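PDB 3G0O: 3-hydroxyisobutyrate dehydrogenase from Salmonella typhimurium, which probably oxidises L-threonate to 2-dehydro-L-erythronate with NAD(+), or less readily NADP(+), as a member of the HIBADH-related dehydrogenase family. Local coordinates for residues A36-Q41 / A54-R59; M140-S145 / S163-I168. All coordinates share one frame; numbering follows the deposited sequence.

Interaction 1: A36-Q41 / A54-R59; sequences ADLNPQ and AAASAR
With its CG beside the backbone N (chi1 -69°) and CD1 extended (chi2 178°), Leu38 turns its other branch, CD2, to Ala56, although its CB heads away from 54-59; at the exposed margin CD2 stops 4.0 Å from Ala56 CB. Further in, Asp37 N donates to Ala55 O at 3.0 Å, meeting it in the carbonyl plane. The same oxygen takes a CA-H...O contact from Ala36 CA at 3.1 Å, so two donors grip one carbonyl. A second such contact runs the other way, from Ala56 CA to Asp37 O at 3.5 Å. On the buried side Ala36 CB rests on the backbone of 57-58 and lies 4.0 Å from Ala58 CB.

Asp37 points its CB away from 54-59, and its carboxylate is used elsewhere: OD2 accepts from Asn39 N at 2.9 Å, on the anti side and 34° out of the carboxylate plane, closing an Asx turn, while OD1 accepts from Leu15 N, within what is probably the glycine-rich loop. Asn39 caps helix 40-48, its OD1 accepting a weak bond from Gln41 N. Parallel pairing of Ala36 with Ala55 completes a beta-alpha-beta unit, with an acidic residue just past its first strand, as in dinucleotide-binding Rossmann folds.

Interaction 2: M140-S145 / S163-I168; sequences MTVMAS and SNVYRI
Strands 140-145 and 164-168 run parallel at an axis separation of 4.6 Å, with N-to-C directions 26° apart, and the backbone bonds, which begin with Met140 O accepting from Ser163 N and, weakly, from Asn164 N, alternate regularly from Val142 N to Asn164 O (2.8 Å) through to Ile168 N to Ala144 O (2.7 Å).

Thr141 and Tyr166 meet on one face of the sheet: the methyl CG2 lies at the edge of the ring, in its plane, 3.8 Å from CE2. That methyl is anti to the backbone N, which leaves OG1 (chi1 -79°) beside the N, where a water and His216 O of the second subunit reach it. The water donates to Thr141 OG1 at 2.7 Å and to Asn164 OD1, and also bonds Ser163 OG, tying the three side chains together. Helix 148-161 connects the two strands in a beta-alpha-beta unit, a crossover that ends on the outermost strand of this chain's sheet. The reverse face carries Val142 and Val165, whose CG2 methyls stand 4.2 Å apart. Ile168 lays CG1 3.6 Å from Ala144 O. The side chain of Met143, a selenomethionine, starts on the face of Tyr166 but its end leads away from 163-168; it lies about 4 Å from the side chain of Lys179, the predicted active-site residue, and packs on Val213 of the second subunit.

How the interactions relate
Interactions 1 and 2 each pair parallel strands of a beta-alpha-beta unit and belong to the same mixed sheet, but at opposite ends of it: 53-55 and 162-169 are its outermost strands within the chain. Their centres are 27 Å apart and their nearest atoms about 13 Å, so they do not touch. Interaction 1 is a brief meeting, held by a single cross-segment hydrogen bond and small alanine contacts, lying partly at the surface and untouched by the second subunit. Interaction 2 is a longer pairing in which every residue of 140-145 is buried; it combines repeated backbone bonds with aromatic and water-mediated contacts, and the face carrying Thr141 and Tyr166 meets the second subunit.

Interaction 1: A36-Q41 / A54-R59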
ATOM      1  N   ALA A  36     -11.601   6.519 -30.459  1.00 21.85           N
ATOM      2  CA  ALA A  36     -12.865   7.237 -30.359  1.00 22.42           C
ATOM      3  C   ALA A  36     -12.981   7.896 -28.991  1.00 24.40           C
ATOM      4  O   ALA A  36     -12.889   7.223 -27.964  1.00 22.89           O
ATOM      5  CB  ALA A  36     -14.031   6.288 -30.574  1.00 22.18           C
ATOM      6  N   ASP A  37     -13.176   9.210 -28.985  1.00 24.52           N
ATOM      7  CA  ASP A  37     -13.315   9.963 -27.743  1.00 26.32           C
ATOM      8  C   ASP A  37     -13.870  11.347 -28.062  1.00 27.72           C
ATOM      9  O   ASP A  37     -13.591  11.907 -29.128  1.00 27.20           O
ATOM     10  CB  ASP A  37     -11.959  10.116 -27.048  1.00 26.64           C
ATOM     11  CG  ASP A  37     -12.097  10.529 -25.588  1.00 28.92           C
ATOM     12  OD1 ASP A  37     -12.375   9.647 -24.745  1.00 28.14           O
ATOM     13  OD2 ASP A  37     -11.944  11.732 -25.285  1.00 29.24           O
ATOM     14  N   LEU A  38     -14.651  11.898 -27.138  1.00 29.08           N
ATOM     15  CA  LEU A  38     -15.234  13.219 -27.335  1.00 30.62           C
ATOM     16  C   LEU A  38     -14.188  14.320 -27.241  1.00 30.37           C
ATOM     17  O   LEU A  38     -14.463  15.470 -27.570  1.00 33.32           O
ATOM     18  CB  LEU A  38     -16.352  13.466 -26.318  1.00 30.38           C
ATOM     19  CG  LEU A  38     -17.604  12.608 -26.520  1.00 31.57           C
ATOM     20  CD1 LEU A  38     -18.616  12.909 -25.429  1.00 31.92           C
ATOM     21  CD2 LEU A  38     -18.195  12.883 -27.897  1.00 31.41           C
ATOM     22  N   ASN A  39     -12.986  13.970 -26.794  1.00 30.79           N
ATOM     23  CA  ASN A  39     -11.914  14.950 -26.688  1.00 30.34           C
ATOM     24  C   ASN A  39     -11.154  15.046 -28.009  1.00 30.58           C
ATOM     25  O   ASN A  39     -10.329  14.191 -28.327  1.00 29.56           O
ATOM     26  CB  ASN A  39     -10.954  14.576 -25.562  1.00 32.36           C
ATOM     27  CG  ASN A  39      -9.729  15.461 -25.531  1.00 34.59           C
ATOM     28  OD1 ASN A  39      -9.815  16.666 -25.762  1.00 35.57           O
ATOM     29  ND2 ASN A  39      -8.579  14.870 -25.237  1.00 37.68           N
ATOM     30  N   PRO A  40     -11.421  16.105 -28.791  1.00 30.65           N
ATOM     31  CA  PRO A  40     -10.775  16.327 -30.089  1.00 29.93           C
ATOM     32  C   PRO A  40      -9.252  16.389 -30.034  1.00 29.93           C
ATOM     33  O   PRO A  40      -8.586  16.120 -31.029  1.00 30.09           O
ATOM     34  CB  PRO A  40     -11.392  17.643 -30.560  1.00 30.20           C
ATOM     35  CG  PRO A  40     -11.650  18.364 -29.271  1.00 31.41           C
ATOM     36  CD  PRO A  40     -12.237  17.273 -28.409  1.00 30.75           C
ATOM     37  N   GLN A  41      -8.701  16.734 -28.877  1.00 30.09           N
ATOM     38  CA  GLN A  41      -7.256  16.825 -28.744  1.00 30.20           C
ATOM     39  C   GLN A  41      -6.642  15.433 -28.605  1.00 29.13           C
ATOM     40  O   GLN A  41      -5.543  15.182 -29.098  1.00 28.97           O
ATOM     41  CB  GLN A  41      -6.905  17.709 -27.548  1.00 32.02           C
ATOM     42  CG  GLN A  41      -5.465  18.212 -27.560  1.00 34.56           C
ATOM     43  CD  GLN A  41      -5.075  18.906 -28.867  1.00 37.31           C
ATOM     44  OE1 GLN A  41      -3.899  18.940 -29.235  1.00 37.77           O
ATOM     45  NE2 GLN A  41      -6.057  19.471 -29.565  1.00 38.75           N
ATOM     46  N   ALA A  54      -9.647   8.552 -36.032  1.00 23.53           N
ATOM     47  CA  ALA A  54      -9.995   8.978 -34.682  1.00 25.32           C
ATOM     48  C   ALA A  54     -11.164   9.941 -34.786  1.00 26.33           C
ATOM     49  O   ALA A  54     -11.081  10.952 -35.482  1.00 28.23           O
ATOM     50  CB  ALA A  54      -8.804   9.661 -34.023  1.00 24.15           C
ATOM     51  N   ALA A  55     -12.257   9.624 -34.103  1.00 26.14           N
ATOM     52  CA  ALA A  55     -13.439  10.473 -34.146  1.00 27.02           C
ATOM     53  C   ALA A  55     -14.144  10.507 -32.797  1.00 27.38           C
ATOM     54  O   ALA A  55     -13.697   9.883 -31.833  1.00 26.53           O
ATOM     55  CB  ALA A  55     -14.396   9.972 -35.222  1.00 26.07           C
ATOM     56  N   ALA A  56     -15.255  11.234 -32.742  1.00 27.68           N
ATOM     57  CA  ALA A  56     -16.033  11.355 -31.517  1.00 28.42           C
ATOM     58  C   ALA A  56     -16.655  10.017 -31.137  1.00 29.22           C
ATOM     59  O   ALA A  56     -16.842   9.728 -29.958  1.00 28.66           O
ATOM     60  CB  ALA A  56     -17.119  12.413 -31.687  1.00 29.18           C
ATOM     61  N   SER A  57     -16.996   9.205 -32.136  1.00 29.44           N
ATOM     62  CA  SER A  57     -17.571   7.894 -31.859  1.00 29.37           C
ATOM     63  C   SER A  57     -16.884   6.844 -32.716  1.00 28.81           C
ATOM     64  O   SER A  57     -16.122   7.175 -33.622  1.00 28.84           O
ATOM     65  CB  SER A  57     -19.069   7.877 -32.140  1.00 30.22           C
ATOM     66  OG  SER A  57     -19.322   7.674 -33.514  1.00 31.68           O
ATOM     67  N   ALA A  58     -17.165   5.580 -32.428  1.00 27.77           N
ATOM     68  CA  ALA A  58     -16.560   4.476 -33.153  1.00 27.19           C
ATOM     69  C   ALA A  58     -17.420   3.971 -34.310  1.00 27.76           C
ATOM     70  O   ALA A  58     -17.064   2.986 -34.959  1.00 27.66           O
ATOM     71  CB  ALA A  58     -16.265   3.334 -32.184  1.00 26.26           C
ATOM     72  N   ARG A  59     -18.541   4.643 -34.576  1.00 28.17           N
ATOM     73  CA  ARG A  59     -19.430   4.228 -35.662  1.00 30.84           C
ATOM     74  C   ARG A  59     -18.719   4.217 -37.017  1.00 31.27           C
ATOM     75  O   ARG A  59     -19.041   3.406 -37.878  1.00 31.71           O
ATOM     76  CB  ARG A  59     -20.665   5.144 -35.742  1.00 32.08           C
ATOM     77  CG  ARG A  59     -21.450   5.248 -34.440  1.00 35.76           C
ATOM     78  CD  ARG A  59     -22.745   6.052 -34.578  1.00 37.32           C
ATOM     79  NE  ARG A  59     -23.106   6.635 -33.289  1.00 39.95           N
ATOM     80  CZ  ARG A  59     -22.540   7.728 -32.787  1.00 40.75           C
ATOM     81  NH1 ARG A  59     -21.605   8.360 -33.478  1.00 43.04           N
ATOM     82  NH2 ARG A  59     -22.870   8.170 -31.580  1.00 41.15           N
TER

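Interaction 2: M140-S145 / S163-I168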
HETATM    1  N   MSE A 140      -0.140  -2.945 -18.641  1.00 20.01           N
HETATM    2  CA  MSE A 140      -1.346  -3.019 -17.830  1.00 19.74           C
HETATM    3  C   MSE A 140      -1.470  -4.377 -17.151  1.00 19.89           C
HETATM    4  O   MSE A 140      -0.831  -5.352 -17.551  1.00 18.17           O
HETATM    5  CB  MSE A 140      -2.600  -2.836 -18.688  1.00 20.96           C
HETATM    6  CG  MSE A 140      -2.806  -1.475 -19.315  1.00 23.55           C
HETATM    7 SE   MSE A 140      -4.564  -1.451 -20.156  1.00 31.67          SE
HETATM    8  CE  MSE A 140      -4.787   0.464 -20.375  1.00 29.41           C
ATOM      9  N   THR A 141      -2.295  -4.423 -16.110  1.00 16.88           N
ATOM     10  CA  THR A 141      -2.588  -5.672 -15.427  1.00 16.47           C
ATOM     11  C   THR A 141      -4.047  -5.899 -15.790  1.00 17.11           C
ATOM     12  O   THR A 141      -4.880  -5.007 -15.626  1.00 17.32           O
ATOM     13  CB  THR A 141      -2.442  -5.563 -13.904  1.00 14.90           C
ATOM     14  OG1 THR A 141      -1.053  -5.628 -13.558  1.00 17.30           O
ATOM     15  CG2 THR A 141      -3.174  -6.706 -13.214  1.00 17.49           C
ATOM     16  N   VAL A 142      -4.355  -7.081 -16.311  1.00 15.59           N
ATOM     17  CA  VAL A 142      -5.721  -7.378 -16.705  1.00 15.75           C
ATOM     18  C   VAL A 142      -6.286  -8.532 -15.894  1.00 17.84           C
ATOM     19  O   VAL A 142      -5.634  -9.560 -15.724  1.00 19.62           O
ATOM     20  CB  VAL A 142      -5.801  -7.747 -18.206  1.00 16.46           C
ATOM     21  CG1 VAL A 142      -7.256  -7.841 -18.647  1.00 14.54           C
ATOM     22  CG2 VAL A 142      -5.050  -6.712 -19.036  1.00 17.58           C
HETATM   23  N   MSE A 143      -7.491  -8.337 -15.368  1.00 17.22           N
HETATM   24  CA  MSE A 143      -8.180  -9.373 -14.612  1.00 18.57           C
HETATM   25  C   MSE A 143      -9.366  -9.725 -15.501  1.00 16.64           C
HETATM   26  O   MSE A 143     -10.432  -9.112 -15.432  1.00 16.85           O
HETATM   27  CB  MSE A 143      -8.610  -8.849 -13.233  1.00 20.92           C
HETATM   28  CG  MSE A 143      -9.138  -7.428 -13.196  1.00 26.15           C
HETATM   29 SE   MSE A 143      -8.525  -6.478 -11.592  1.00 32.82          SE
HETATM   30  CE  MSE A 143      -7.172  -5.389 -12.438  1.00 30.99           C
ATOM     31  N   ALA A 144      -9.160 -10.726 -16.348  1.00 17.40           N
ATOM     32  CA  ALA A 144     -10.167 -11.117 -17.318  1.00 17.18           C
ATOM     33  C   ALA A 144     -10.783 -12.493 -17.188  1.00 17.13           C
ATOM     34  O   ALA A 144     -10.170 -13.430 -16.680  1.00 17.62           O
ATOM     35  CB  ALA A 144      -9.585 -10.959 -18.723  1.00 17.79           C
ATOM     36  N   SER A 145     -12.014 -12.595 -17.674  1.00 18.10           N
ATOM     37  CA  SER A 145     -12.743 -13.852 -17.683  1.00 19.40           C
ATOM     38  C   SER A 145     -13.581 -13.855 -18.959  1.00 19.79           C
ATOM     39  O   SER A 145     -14.102 -12.817 -19.375  1.00 19.42           O
ATOM     40  CB  SER A 145     -13.639 -13.980 -16.444  1.00 18.25           C
ATOM     41  OG  SER A 145     -14.661 -13.004 -16.432  1.00 18.68           O
ATOM     42  N   SER A 163       1.076  -6.508 -19.574  1.00 20.48           N
ATOM     43  CA  SER A 163       2.284  -7.241 -19.212  1.00 21.75           C
ATOM     44  C   SER A 163       1.906  -8.379 -18.257  1.00 21.75           C
ATOM     45  O   SER A 163       2.665  -9.328 -18.071  1.00 23.66           O
ATOM     46  CB  SER A 163       3.313  -6.310 -18.560  1.00 22.15           C
ATOM     47  OG  SER A 163       2.780  -5.656 -17.427  1.00 24.99           O
ATOM     48  N   ASN A 164       0.724  -8.271 -17.653  1.00 21.74           N
ATOM     49  CA  ASN A 164       0.226  -9.298 -16.742  1.00 20.87           C
ATOM     50  C   ASN A 164      -1.267  -9.511 -16.943  1.00 20.91           C
ATOM     51  O   ASN A 164      -2.082  -8.649 -16.607  1.00 19.97           O
ATOM     52  CB  ASN A 164       0.484  -8.918 -15.281  1.00 22.33           C
ATOM     53  CG  ASN A 164       1.959  -8.907 -14.931  1.00 23.77           C
ATOM     54  OD1 ASN A 164       2.570  -7.850 -14.817  1.00 25.60           O
ATOM     55  ND2 ASN A 164       2.538 -10.090 -14.769  1.00 24.17           N
ATOM     56  N   VAL A 165      -1.618 -10.662 -17.503  1.00 19.56           N
ATOM     57  CA  VAL A 165      -3.009 -11.002 -17.745  1.00 19.61           C
ATOM     58  C   VAL A 165      -3.388 -12.192 -16.887  1.00 19.59           C
ATOM     59  O   VAL A 165      -2.770 -13.248 -16.974  1.00 21.00           O
ATOM     60  CB  VAL A 165      -3.247 -11.355 -19.226  1.00 17.95           C
ATOM     61  CG1 VAL A 165      -4.706 -11.747 -19.445  1.00 17.88           C
ATOM     62  CG2 VAL A 165      -2.878 -10.160 -20.103  1.00 17.31           C
ATOM     63  N   TYR A 166      -4.399 -12.007 -16.047  1.00 18.87           N
ATOM     64  CA  TYR A 166      -4.871 -13.067 -15.169  1.00 19.67           C
ATOM     65  C   TYR A 166      -6.225 -13.559 -15.661  1.00 20.09           C
ATOM     66  O   TYR A 166      -7.204 -12.815 -15.654  1.00 19.78           O
ATOM     67  CB  TYR A 166      -4.982 -12.542 -13.731  1.00 17.48           C
ATOM     68  CG  TYR A 166      -3.655 -12.090 -13.170  1.00 18.08           C
ATOM     69  CD1 TYR A 166      -2.727 -13.013 -12.686  1.00 19.17           C
ATOM     70  CD2 TYR A 166      -3.288 -10.746 -13.196  1.00 17.44           C
ATOM     71  CE1 TYR A 166      -1.469 -12.609 -12.250  1.00 19.71           C
ATOM     72  CE2 TYR A 166      -2.028 -10.332 -12.763  1.00 21.29           C
ATOM     73  CZ  TYR A 166      -1.126 -11.269 -12.296  1.00 21.64           C
ATOM     74  OH  TYR A 166       0.126 -10.870 -11.896  1.00 21.96           O
ATOM     75  N   ARG A 167      -6.268 -14.811 -16.109  1.00 20.69           N
ATOM     76  CA  ARG A 167      -7.505 -15.414 -16.597  1.00 21.59           C
ATOM     77  C   ARG A 167      -8.200 -16.003 -15.381  1.00 21.44           C
ATOM     78  O   ARG A 167      -7.831 -17.078 -14.895  1.00 20.62           O
ATOM     79  CB  ARG A 167      -7.195 -16.505 -17.631  1.00 24.09           C
ATOM     80  CG  ARG A 167      -6.452 -15.971 -18.850  1.00 28.03           C
ATOM     81  CD  ARG A 167      -6.082 -17.056 -19.863  1.00 30.57           C
ATOM     82  NE  ARG A 167      -7.248 -17.727 -20.438  1.00 30.81           N
ATOM     83  CZ  ARG A 167      -7.253 -18.325 -21.627  1.00 31.36           C
ATOM     84  NH1 ARG A 167      -6.154 -18.329 -22.370  1.00 31.88           N
ATOM     85  NH2 ARG A 167      -8.354 -18.921 -22.074  1.00 27.82           N
ATOM     86  N   ILE A 168      -9.196 -15.272 -14.890  1.00 19.65           N
ATOM     87  CA  ILE A 168      -9.949 -15.657 -13.703  1.00 20.06           C
ATOM     88  C   ILE A 168     -10.877 -16.841 -13.941  1.00 20.64           C
ATOM     89  O   ILE A 168     -10.898 -17.788 -13.156  1.00 20.29           O
ATOM     90  CB  ILE A 168     -10.775 -14.460 -13.179  1.00 19.88           C
ATOM     91  CG1 ILE A 168      -9.896 -13.203 -13.130  1.00 19.01           C
ATOM     92  CG2 ILE A 168     -11.337 -14.776 -11.799  1.00 18.11           C
ATOM     93  CD1 ILE A 168      -8.641 -13.341 -12.289  1.00 17.91           C
TER
HETATM   94  O   HOH W   1       1.187  -4.952 -14.902  1.00 24.40           O